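Local coordinates for hypothetical protein AF_1782 (Archaeoglobus fulgidus DSM 4304, PDB 2OO2) that is of unknown function but folds as a small three-helix protein of the DUF357 family, paired with a second copy of itself in the crystal, at residues K13-I18 / D41-L46; E19-E24 / W60-L65; E29-N34 / V71-E76. One frame throughout, in Å; residues are numbered along the deposited sequence.

Interaction 1: K13-I18 / D41-L46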
loop_
_atom_site.group_PDB
_atom_site.type_symbol
_atom_site.label_atom_id
_atom_site.label_comp_id
_atom_site.label_asym_id
_atom_site.label_seq_id
_atom_site.Cartn_x
_atom_site.Cartn_y
_atom_site.Cartn_z
ATOM N N LYS A 13 11.680 0.785 -9.131
ATOM C CA LYS A 13 12.593 0.015 -8.319
ATOM C C LYS A 13 11.705 -1.129 -7.750
ATOM O O LYS A 13 12.011 -2.308 -7.882
ATOM C CB LYS A 13 13.020 0.857 -7.132
ATOM C CG LYS A 13 13.896 0.141 -6.087
ATOM C CD LYS A 13 13.929 0.820 -4.741
ATOM C CE LYS A 13 14.688 2.148 -4.819
ATOM N NZ LYS A 13 14.811 2.945 -3.511
ATOM N N TRP A 14 10.575 -0.724 -7.238
ATOM C CA TRP A 14 9.692 -1.688 -6.502
ATOM C C TRP A 14 8.925 -2.565 -7.467
ATOM O O TRP A 14 8.470 -3.745 -7.144
ATOM C CB TRP A 14 8.828 -0.842 -5.630
ATOM C CG TRP A 14 9.545 -0.418 -4.397
ATOM C CD1 TRP A 14 9.801 0.854 -3.984
ATOM C CD2 TRP A 14 10.085 -1.279 -3.396
ATOM N NE1 TRP A 14 10.491 0.851 -2.804
ATOM C CE2 TRP A 14 10.641 -0.467 -2.404
ATOM C CE3 TRP A 14 10.136 -2.699 -3.243
ATOM C CZ2 TRP A 14 11.289 -0.996 -1.288
ATOM C CZ3 TRP A 14 10.768 -3.222 -2.133
ATOM C CH2 TRP A 14 11.326 -2.394 -1.161
ATOM N N LEU A 15 8.683 -2.032 -8.641
ATOM C CA LEU A 15 8.060 -2.761 -9.696
ATOM C C LEU A 15 8.997 -3.784 -10.301
ATOM O O LEU A 15 8.612 -4.916 -10.490
ATOM C CB LEU A 15 7.469 -1.837 -10.748
ATOM C CG LEU A 15 6.575 -2.269 -11.865
ATOM C CD1 LEU A 15 5.273 -2.921 -11.432
ATOM C CD2 LEU A 15 6.216 -0.978 -12.606
ATOM N N GLU A 16 10.246 -3.428 -10.582
ATOM C CA GLU A 16 11.172 -4.440 -11.066
ATOM C C GLU A 16 11.402 -5.552 -9.989
ATOM O O GLU A 16 11.540 -6.704 -10.338
ATOM C CB GLU A 16 12.468 -3.818 -11.443
ATOM C CG GLU A 16 12.288 -2.773 -12.520
ATOM C CD GLU A 16 13.592 -1.951 -12.748
ATOM O OE1 GLU A 16 14.562 -2.029 -11.928
ATOM O OE2 GLU A 16 13.614 -1.225 -13.769
ATOM N N ARG A 17 11.373 -5.204 -8.717
ATOM C CA ARG A 17 11.605 -6.174 -7.650
ATOM C C ARG A 17 10.403 -7.132 -7.621
ATOM O O ARG A 17 10.612 -8.347 -7.551
ATOM C CB ARG A 17 11.819 -5.476 -6.292
ATOM C CG ARG A 17 13.262 -4.839 -6.137
ATOM C CD ARG A 17 13.284 -3.921 -4.972
ATOM N NE ARG A 17 14.607 -3.279 -4.835
ATOM C CZ ARG A 17 14.898 -2.457 -3.826
ATOM N NH1 ARG A 17 13.984 -2.172 -2.902
ATOM N NH2 ARG A 17 16.089 -1.893 -3.762
ATOM N N ILE A 18 9.174 -6.613 -7.712
ATOM C CA ILE A 18 7.980 -7.490 -7.491
ATOM C C ILE A 18 7.715 -8.416 -8.688
ATOM O O ILE A 18 7.223 -9.567 -8.558
ATOM C CB ILE A 18 6.748 -6.637 -7.089
ATOM C CG1 ILE A 18 5.733 -7.521 -6.370
ATOM C CG2 ILE A 18 6.119 -5.825 -8.288
ATOM C CD1 ILE A 18 4.518 -6.715 -5.768
ATOM N N ASP A 41 -1.727 -2.888 -13.350
ATOM C CA ASP A 41 -2.174 -1.504 -13.195
ATOM C C ASP A 41 -0.972 -0.589 -12.942
ATOM O O ASP A 41 -0.822 0.511 -13.660
ATOM C CB ASP A 41 -3.159 -1.431 -12.011
ATOM C CG ASP A 41 -4.606 -1.673 -12.407
ATOM O OD1 ASP A 41 -4.940 -2.143 -13.516
ATOM O OD2 ASP A 41 -5.428 -1.281 -11.552
ATOM N N SER A 42 -0.075 -0.931 -11.983
ATOM C CA SER A 42 1.142 -0.007 -11.819
ATOM C C SER A 42 1.897 0.223 -13.129
ATOM O O SER A 42 2.290 1.450 -13.486
ATOM C CB SER A 42 2.038 -0.644 -10.751
ATOM O OG SER A 42 3.269 0.025 -10.554
ATOM N N ARG A 43 2.177 -0.893 -13.842
ATOM C CA ARG A 43 2.863 -0.890 -15.199
ATOM C C ARG A 43 2.152 0.061 -16.144
ATOM O O ARG A 43 2.811 0.951 -16.771
ATOM C CB ARG A 43 2.936 -2.323 -15.809
ATOM C CG ARG A 43 4.135 -3.106 -15.250
ATOM C CD ARG A 43 4.664 -4.223 -16.205
ATOM N NE ARG A 43 3.589 -5.190 -16.468
ATOM C CZ ARG A 43 3.537 -6.453 -16.032
ATOM N NH1 ARG A 43 4.541 -7.000 -15.323
ATOM N NH2 ARG A 43 2.451 -7.180 -16.321
ATOM N N TYR A 44 0.823 -0.072 -16.202
ATOM C CA TYR A 44 -0.010 0.735 -17.129
ATOM C C TYR A 44 0.034 2.219 -16.808
ATOM O O TYR A 44 0.306 3.043 -17.733
ATOM C CB TYR A 44 -1.453 0.289 -17.114
ATOM C CG TYR A 44 -2.403 1.181 -17.921
ATOM C CD1 TYR A 44 -2.284 1.309 -19.363
ATOM C CD2 TYR A 44 -3.395 1.890 -17.286
ATOM C CE1 TYR A 44 -3.214 2.112 -20.082
ATOM C CE2 TYR A 44 -4.321 2.710 -17.998
ATOM C CZ TYR A 44 -4.143 2.839 -19.401
ATOM O OH TYR A 44 -5.064 3.576 -20.031
ATOM N N PHE A 45 -0.244 2.582 -15.550
ATOM C CA PHE A 45 -0.087 3.981 -15.142
ATOM C C PHE A 45 1.326 4.528 -15.246
ATOM O O PHE A 45 1.501 5.747 -15.590
ATOM C CB PHE A 45 -0.669 4.221 -13.728
ATOM C CG PHE A 45 -2.168 3.901 -13.624
ATOM C CD1 PHE A 45 -3.100 4.558 -14.426
ATOM C CD2 PHE A 45 -2.630 2.914 -12.737
ATOM C CE1 PHE A 45 -4.452 4.275 -14.406
ATOM C CE2 PHE A 45 -4.021 2.625 -12.698
ATOM C CZ PHE A 45 -4.925 3.282 -13.506
ATOM N N LEU A 46 2.331 3.705 -14.946
ATOM C CA LEU A 46 3.704 4.169 -15.059
ATOM C C LEU A 46 3.963 4.581 -16.509
ATOM O O LEU A 46 4.462 5.666 -16.763
ATOM C CB LEU A 46 4.701 3.122 -14.608
ATOM C CG LEU A 46 6.162 3.630 -14.724
ATOM C CD1 LEU A 46 6.526 4.893 -13.782
ATOM C CD2 LEU A 46 7.127 2.490 -14.501
#
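Leu15 reaches from helix 13-18 toward helix 41-46, and its forked end does nearly all the touching. The fork straddles Ser42 OG, with Leu15 CD1 and CD2 each 3.7 Å from it, and both methyls also lie 4.0 Å from Arg43 CG. The aliphatic root of Arg43 runs across the leucine at about a right angle, so the fork meets the flank of the arginine and not its charged end. Leu46 adds a lighter touch, its CD2 4.1 Å from Leu15 CD2. CB of Leu15 already points toward the other helix, and CG anti to the backbone N (chi1 -170°) carries the fork on in that direction. Replacing Leu15 by an alanine would probably open a gap between Ser42, Arg43 and Leu46, leaving the hydroxyl side of Ser42 and the Arg43 stem without their apolar neighbour. The polar ends are engaged elsewhere: Ser42 OG is hydrogen-bonded to Ala54 O at the start of helix 51-70, and Arg43 NH1 forms a salt bridge with Glu19. Ile39 also packs against Leu15, extending the apolar patch along helix 29-47. With short-segment axes 11.1 Å apart at closest and directions 143° from each other, the two helices run roughly antiparallel at a distance that large side chains must bridge, as in the packing of an up-and-down three-helix bundle.

Interaction 2: E19-E24 / W60-L65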
loop_
_atom_site.group_PDB
_atom_site.type_symbol
_atom_site.label_atom_id
_atom_site.label_comp_id
_atom_site.label_asym_id
_atom_site.label_seq_id
_atom_site.Cartn_x
_atom_site.Cartn_y
_atom_site.Cartn_z
ATOM N N GLU A 19 8.057 -7.926 -9.878
ATOM C CA GLU A 19 7.941 -8.720 -11.126
ATOM C C GLU A 19 8.795 -9.976 -10.999
ATOM O O GLU A 19 8.422 -11.041 -11.465
ATOM C CB GLU A 19 8.308 -7.833 -12.360
ATOM C CG GLU A 19 7.149 -6.938 -12.734
ATOM C CD GLU A 19 7.490 -5.874 -13.817
ATOM O OE1 GLU A 19 8.690 -5.634 -14.043
ATOM O OE2 GLU A 19 6.546 -5.341 -14.442
ATOM N N GLU A 20 9.916 -9.875 -10.314
ATOM C CA GLU A 20 10.706 -11.081 -9.952
ATOM C C GLU A 20 10.107 -11.819 -8.755
ATOM O O GLU A 20 10.057 -13.036 -8.749
ATOM C CB GLU A 20 12.157 -10.744 -9.650
ATOM C CG GLU A 20 12.904 -10.283 -10.854
ATOM C CD GLU A 20 12.829 -11.283 -12.016
ATOM O OE1 GLU A 20 12.950 -12.539 -11.802
ATOM O OE2 GLU A 20 12.639 -10.795 -13.152
ATOM N N ARG A 21 9.679 -11.079 -7.747
ATOM C CA ARG A 21 9.298 -11.654 -6.475
ATOM C C ARG A 21 8.071 -12.550 -6.641
ATOM O O ARG A 21 7.973 -13.620 -5.985
ATOM C CB ARG A 21 8.995 -10.540 -5.473
ATOM C CG ARG A 21 8.861 -10.973 -4.013
ATOM C CD ARG A 21 10.209 -11.415 -3.442
ATOM N NE ARG A 21 10.115 -11.549 -2.019
ATOM C CZ ARG A 21 10.035 -12.741 -1.418
ATOM N NH1 ARG A 21 9.945 -12.793 -0.094
ATOM N NH2 ARG A 21 10.122 -13.854 -2.130
ATOM N N VAL A 22 7.138 -12.102 -7.490
ATOM C CA VAL A 22 5.830 -12.806 -7.656
ATOM C C VAL A 22 6.066 -14.237 -8.149
ATOM O O VAL A 22 5.313 -15.194 -7.839
ATOM C CB VAL A 22 4.892 -11.939 -8.555
ATOM C CG1 VAL A 22 5.240 -12.055 -10.024
ATOM C CG2 VAL A 22 3.409 -12.255 -8.277
ATOM N N LYS A 23 7.180 -14.385 -8.866
ATOM C CA LYS A 23 7.597 -15.650 -9.453
ATOM C C LYS A 23 8.137 -16.649 -8.433
ATOM O O LYS A 23 8.222 -17.836 -8.710
ATOM C CB LYS A 23 8.591 -15.422 -10.611
ATOM C CG LYS A 23 7.872 -15.015 -11.917
ATOM C CD LYS A 23 8.573 -15.620 -13.146
ATOM C CE LYS A 23 7.960 -15.196 -14.510
ATOM N NZ LYS A 23 8.601 -15.990 -15.697
ATOM N N GLU A 24 8.481 -16.158 -7.253
ATOM C CA GLU A 24 9.087 -16.966 -6.196
ATOM C C GLU A 24 8.100 -17.467 -5.159
ATOM O O GLU A 24 8.476 -18.212 -4.266
ATOM C CB GLU A 24 10.198 -16.161 -5.482
ATOM C CG GLU A 24 11.315 -15.731 -6.420
ATOM C CD GLU A 24 12.166 -14.646 -5.842
ATOM O OE1 GLU A 24 12.023 -14.341 -4.634
ATOM O OE2 GLU A 24 12.989 -14.094 -6.611
ATOM N N TRP A 60 0.188 -1.217 -3.181
ATOM C CA TRP A 60 -0.908 -2.265 -2.958
ATOM C C TRP A 60 -0.404 -3.621 -3.372
ATOM O O TRP A 60 -0.738 -4.653 -2.640
ATOM C CB TRP A 60 -2.212 -1.927 -3.721
ATOM C CG TRP A 60 -3.104 -0.985 -2.928
ATOM C CD1 TRP A 60 -3.182 0.401 -3.058
ATOM C CD2 TRP A 60 -3.956 -1.317 -1.844
ATOM N NE1 TRP A 60 -4.098 0.933 -2.235
ATOM C CE2 TRP A 60 -4.584 -0.110 -1.421
ATOM C CE3 TRP A 60 -4.259 -2.538 -1.177
ATOM C CZ2 TRP A 60 -5.443 -0.042 -0.354
ATOM C CZ3 TRP A 60 -5.178 -2.482 -0.149
ATOM C CH2 TRP A 60 -5.770 -1.265 0.275
ATOM N N ALA A 61 0.240 -3.731 -4.547
ATOM C CA ALA A 61 0.771 -5.089 -4.954
ATOM C C ALA A 61 1.689 -5.716 -3.874
ATOM O O ALA A 61 1.468 -6.920 -3.425
ATOM C CB ALA A 61 1.452 -5.060 -6.337
ATOM N N TRP A 62 2.632 -4.915 -3.374
ATOM C CA TRP A 62 3.499 -5.368 -2.290
ATOM C C TRP A 62 2.784 -5.722 -0.969
ATOM O O TRP A 62 3.182 -6.710 -0.291
ATOM C CB TRP A 62 4.610 -4.342 -2.064
ATOM C CG TRP A 62 5.761 -4.596 -2.961
ATOM C CD1 TRP A 62 6.176 -3.805 -4.060
ATOM C CD2 TRP A 62 6.719 -5.665 -2.869
ATOM N NE1 TRP A 62 7.275 -4.361 -4.612
ATOM C CE2 TRP A 62 7.663 -5.477 -3.905
ATOM C CE3 TRP A 62 6.874 -6.776 -1.994
ATOM C CZ2 TRP A 62 8.731 -6.363 -4.121
ATOM C CZ3 TRP A 62 7.932 -7.623 -2.202
ATOM C CH2 TRP A 62 8.834 -7.437 -3.263
ATOM N N ALA A 63 1.725 -4.970 -0.613
ATOM C CA ALA A 63 1.029 -5.212 0.642
ATOM C C ALA A 63 0.298 -6.563 0.542
ATOM O O ALA A 63 0.303 -7.296 1.520
ATOM C CB ALA A 63 0.018 -4.129 0.993
ATOM N N TRP A 64 -0.356 -6.859 -0.578
ATOM C CA TRP A 64 -1.105 -8.161 -0.744
ATOM C C TRP A 64 -0.092 -9.294 -0.642
ATOM O O TRP A 64 -0.401 -10.375 -0.031
ATOM C CB TRP A 64 -1.846 -8.264 -2.083
ATOM C CG TRP A 64 -3.193 -7.557 -2.036
ATOM C CD1 TRP A 64 -3.452 -6.272 -2.438
ATOM C CD2 TRP A 64 -4.400 -8.065 -1.477
ATOM N NE1 TRP A 64 -4.783 -5.958 -2.179
ATOM C CE2 TRP A 64 -5.380 -7.047 -1.584
ATOM C CE3 TRP A 64 -4.758 -9.303 -0.895
ATOM C CZ2 TRP A 64 -6.699 -7.224 -1.124
ATOM C CZ3 TRP A 64 -6.087 -9.482 -0.467
ATOM C CH2 TRP A 64 -7.023 -8.457 -0.568
ATOM N N LEU A 65 1.071 -9.083 -1.270
ATOM C CA LEU A 65 2.192 -10.025 -1.228
ATOM C C LEU A 65 2.770 -10.201 0.180
ATOM O O LEU A 65 2.734 -11.361 0.725
ATOM C CB LEU A 65 3.281 -9.662 -2.273
ATOM C CG LEU A 65 4.326 -10.740 -2.547
ATOM C CD1 LEU A 65 5.067 -10.369 -3.831
ATOM C CD2 LEU A 65 5.296 -10.918 -1.404
#
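Arg21 lays its aliphatic stem against Trp62 and Leu65, joining the C-terminal part of helix 3-21 to helix 51-70 in the three-helix bundle. Its conformation illustrates how a long charged residue can serve an apolar interface. CG stands anti to the backbone N (chi1 -168°), and the chain then bends at chi2 before extending again toward the guanidinium. CG thus becomes the main point of touch, 3.6 Å from Trp62 CH2 and 3.8 Å from Leu65 CD1. CB joins in, lying 3.8 Å from the same Trp62 CH2. The indole comes in with the far corner of its six-membered ring and meets CG obliquely, its side chain crossing that of Arg21 at about a right angle. Guanidinium and indole planes are 52° apart, which is no stack; Trp62 CH2 lies at the edge of the guanidinium, near its plane. Leu65, with both its torsions extended, points CD1 at the bend of the arginine. The other end of the indole is anchored by Trp62 NE1, which is hydrogen-bonded to Trp14 O. Beyond the bend the charged group is held by two acids: NH1 forms a salt bridge with Glu76 on the strand 74-76, and Arg21 NH2 reaches Glu24 OE1 at 3.2 Å, meeting the anti side of the carboxylate through a bent N-H...O of 135°.

Interaction 3: E29-N34 / V71-E76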
loop_
_atom_site.group_PDB
_atom_site.type_symbol
_atom_site.label_atom_id
_atom_site.label_comp_id
_atom_site.label_asym_id
_atom_site.label_seq_id
_atom_site.Cartn_x
_atom_site.Cartn_y
_atom_site.Cartn_z
ATOM N N GLU A 29 -5.226 -18.153 -4.609
ATOM C CA GLU A 29 -5.401 -17.606 -5.960
ATOM C C GLU A 29 -5.977 -16.184 -6.024
ATOM O O GLU A 29 -5.634 -15.427 -6.933
ATOM C CB GLU A 29 -6.175 -18.579 -6.857
ATOM C CG GLU A 29 -5.413 -19.933 -7.068
ATOM C CD GLU A 29 -4.117 -19.814 -7.948
ATOM O OE1 GLU A 29 -3.245 -18.949 -7.663
ATOM O OE2 GLU A 29 -3.966 -20.600 -8.926
ATOM N N GLY A 30 -6.801 -15.817 -5.046
ATOM C CA GLY A 30 -7.316 -14.453 -4.929
ATOM C C GLY A 30 -6.216 -13.443 -4.597
ATOM O O GLY A 30 -6.134 -12.364 -5.239
ATOM N N PHE A 31 -5.404 -13.773 -3.584
ATOM C CA PHE A 31 -4.183 -13.029 -3.235
ATOM C C PHE A 31 -3.299 -12.889 -4.442
ATOM O O PHE A 31 -2.916 -11.771 -4.806
ATOM C CB PHE A 31 -3.415 -13.700 -2.112
ATOM C CG PHE A 31 -3.859 -13.271 -0.752
ATOM C CD1 PHE A 31 -3.110 -12.356 -0.028
ATOM C CD2 PHE A 31 -5.030 -13.805 -0.183
ATOM C CE1 PHE A 31 -3.494 -11.939 1.217
ATOM C CE2 PHE A 31 -5.446 -13.392 1.093
ATOM C CZ PHE A 31 -4.651 -12.446 1.799
ATOM N N MET A 32 -3.030 -14.017 -5.103
ATOM C CA MET A 32 -2.191 -13.999 -6.316
ATOM C C MET A 32 -2.826 -13.180 -7.440
ATOM O O MET A 32 -2.097 -12.458 -8.149
ATOM C CB MET A 32 -1.820 -15.389 -6.823
ATOM C CG MET A 32 -0.868 -16.174 -5.896
ATOM S SD MET A 32 0.801 -15.492 -5.670
ATOM C CE MET A 32 1.604 -16.013 -7.137
ATOM N N ARG A 33 -4.151 -13.238 -7.584
ATOM C CA ARG A 33 -4.793 -12.459 -8.659
ATOM C C ARG A 33 -4.729 -10.948 -8.373
ATOM O O ARG A 33 -4.446 -10.155 -9.313
ATOM C CB ARG A 33 -6.248 -12.898 -8.954
ATOM C CG ARG A 33 -6.434 -14.425 -9.374
ATOM C CD ARG A 33 -5.902 -14.845 -10.762
ATOM N NE ARG A 33 -5.814 -16.324 -10.892
ATOM C CZ ARG A 33 -4.690 -17.050 -10.811
ATOM N NH1 ARG A 33 -3.499 -16.478 -10.600
ATOM N NH2 ARG A 33 -4.755 -18.370 -10.943
ATOM N N ASN A 34 -4.952 -10.561 -7.100
ATOM C CA ASN A 34 -4.790 -9.165 -6.650
ATOM C C ASN A 34 -3.409 -8.606 -6.937
ATOM O O ASN A 34 -3.241 -7.424 -7.515
ATOM C CB ASN A 34 -5.152 -9.049 -5.157
ATOM C CG ASN A 34 -6.658 -9.230 -4.904
ATOM O OD1 ASN A 34 -7.432 -9.344 -5.837
ATOM N ND2 ASN A 34 -7.055 -9.293 -3.656
ATOM N N VAL A 71 0.317 -13.890 6.891
ATOM C CA VAL A 71 -0.827 -14.631 7.427
ATOM C C VAL A 71 -0.853 -16.079 6.924
ATOM O O VAL A 71 -1.804 -16.851 7.206
ATOM C CB VAL A 71 -2.176 -13.915 7.135
ATOM C CG1 VAL A 71 -2.209 -12.513 7.777
ATOM C CG2 VAL A 71 -2.492 -13.892 5.644
ATOM N N GLY A 72 0.194 -16.433 6.181
ATOM C CA GLY A 72 0.343 -17.724 5.528
ATOM C C GLY A 72 -0.718 -18.075 4.503
ATOM O O GLY A 72 -1.138 -19.228 4.423
ATOM N N LYS A 73 -1.190 -17.086 3.743
ATOM C CA LYS A 73 -1.981 -17.329 2.527
ATOM C C LYS A 73 -1.088 -17.541 1.298
ATOM O O LYS A 73 -1.551 -18.059 0.261
ATOM C CB LYS A 73 -2.951 -16.170 2.272
ATOM C CG LYS A 73 -4.083 -16.034 3.277
ATOM C CD LYS A 73 -5.205 -17.051 3.006
ATOM C CE LYS A 73 -6.485 -16.701 3.768
ATOM N NZ LYS A 73 -7.656 -17.188 2.982
ATOM N N LEU A 74 0.185 -17.127 1.433
ATOM C CA LEU A 74 1.212 -17.246 0.416
ATOM C C LEU A 74 2.438 -17.826 1.067
ATOM O O LEU A 74 2.664 -17.592 2.235
ATOM C CB LEU A 74 1.601 -15.853 -0.162
ATOM C CG LEU A 74 0.513 -15.084 -0.867
ATOM C CD1 LEU A 74 1.041 -13.729 -1.428
ATOM C CD2 LEU A 74 -0.041 -15.957 -1.978
ATOM N N HIS A 75 3.248 -18.518 0.262
ATOM C CA HIS A 75 4.438 -19.217 0.736
ATOM C C HIS A 75 5.530 -19.067 -0.290
ATOM O O HIS A 75 5.239 -19.069 -1.483
ATOM C CB HIS A 75 4.104 -20.719 0.888
ATOM C CG HIS A 75 2.773 -20.953 1.534
ATOM N ND1 HIS A 75 2.566 -20.779 2.892
ATOM C CD2 HIS A 75 1.561 -21.251 1.004
ATOM C CE1 HIS A 75 1.292 -21.000 3.174
ATOM N NE2 HIS A 75 0.658 -21.286 2.047
ATOM N N GLU A 76 6.780 -19.009 0.159
ATOM C CA GLU A 76 7.918 -19.019 -0.754
ATOM C C GLU A 76 8.088 -20.423 -1.313
ATOM O O GLU A 76 7.942 -21.371 -0.562
ATOM C CB GLU A 76 9.181 -18.487 -0.053
ATOM C CG GLU A 76 9.564 -17.055 -0.525
ATOM C CD GLU A 76 9.903 -16.100 0.621
ATOM O OE1 GLU A 76 10.916 -16.303 1.323
ATOM O OE2 GLU A 76 9.161 -15.113 0.816
#
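Phe31 carries the stem of Lys73 over one face of its ring. Lys73 CB sits 4.0 Å from the centroid of the Phe31 ring and only 13° off its normal, a CH-pi contact almost exactly over the centre. From there the lysine chain crosses the phenylalanine at about a right angle, its CG passing 3.7 Å from Phe31 CE2. A bend at chi2 (-79°) follows CG, and the ammonium end then leads off from the helix, leaving the methylene groups to do the packing. Trp64 meets the same phenylalanine ring edge-to-face, and Val71 of the second subunit packs on it as well.

Here the chain passes from helix 51-70 into strand 74-76, which pairs antiparallel with strand 25-27 in a two-stranded sheet at one end of the helical bundle. Gly72, with positive phi, ends the helix in a Schellman motif, after which Lys73 and Leu74 lie against the start of helix 29-47. Leu74 comes in lower down, at the root of the Phe31 side chain, its CD2 4.1 Å from Phe31 CB. The same methyl is 3.8 Å from Met32 SD and 4.0 Å from Met32 CG. The bend of Met32 at chi2 (-65°) places the sulfur beside Leu74, and chi3 then turns CE away from it. Ile25 of the partner strand packs on both Met32 and Leu74.

How the interactions relate
Interactions 1 and 2 share helix 3-21 and, with centres 10 Å apart, are stitched together by polar bonds: Arg43 NH1 to Glu19 OE2 at 2.7 Å and a probable hydrogen bond from Trp62 NE1 to Trp14 O at 2.9 Å. Interaction 3 adjoins interaction 2, centres 9 Å apart, and Arg21 NH1 to Glu76 OE2 at 2.6 Å ties Arg21 to strand 74-76. Interactions 1 and 3 both use helix 29-47, yet their centres lie 19 Å apart and their nearest atoms about 7 Å, without touching. Interaction 2 therefore links the other two. Interactions 2 and 3 also reach the second subunit, whereas interaction 1 stays within one chain.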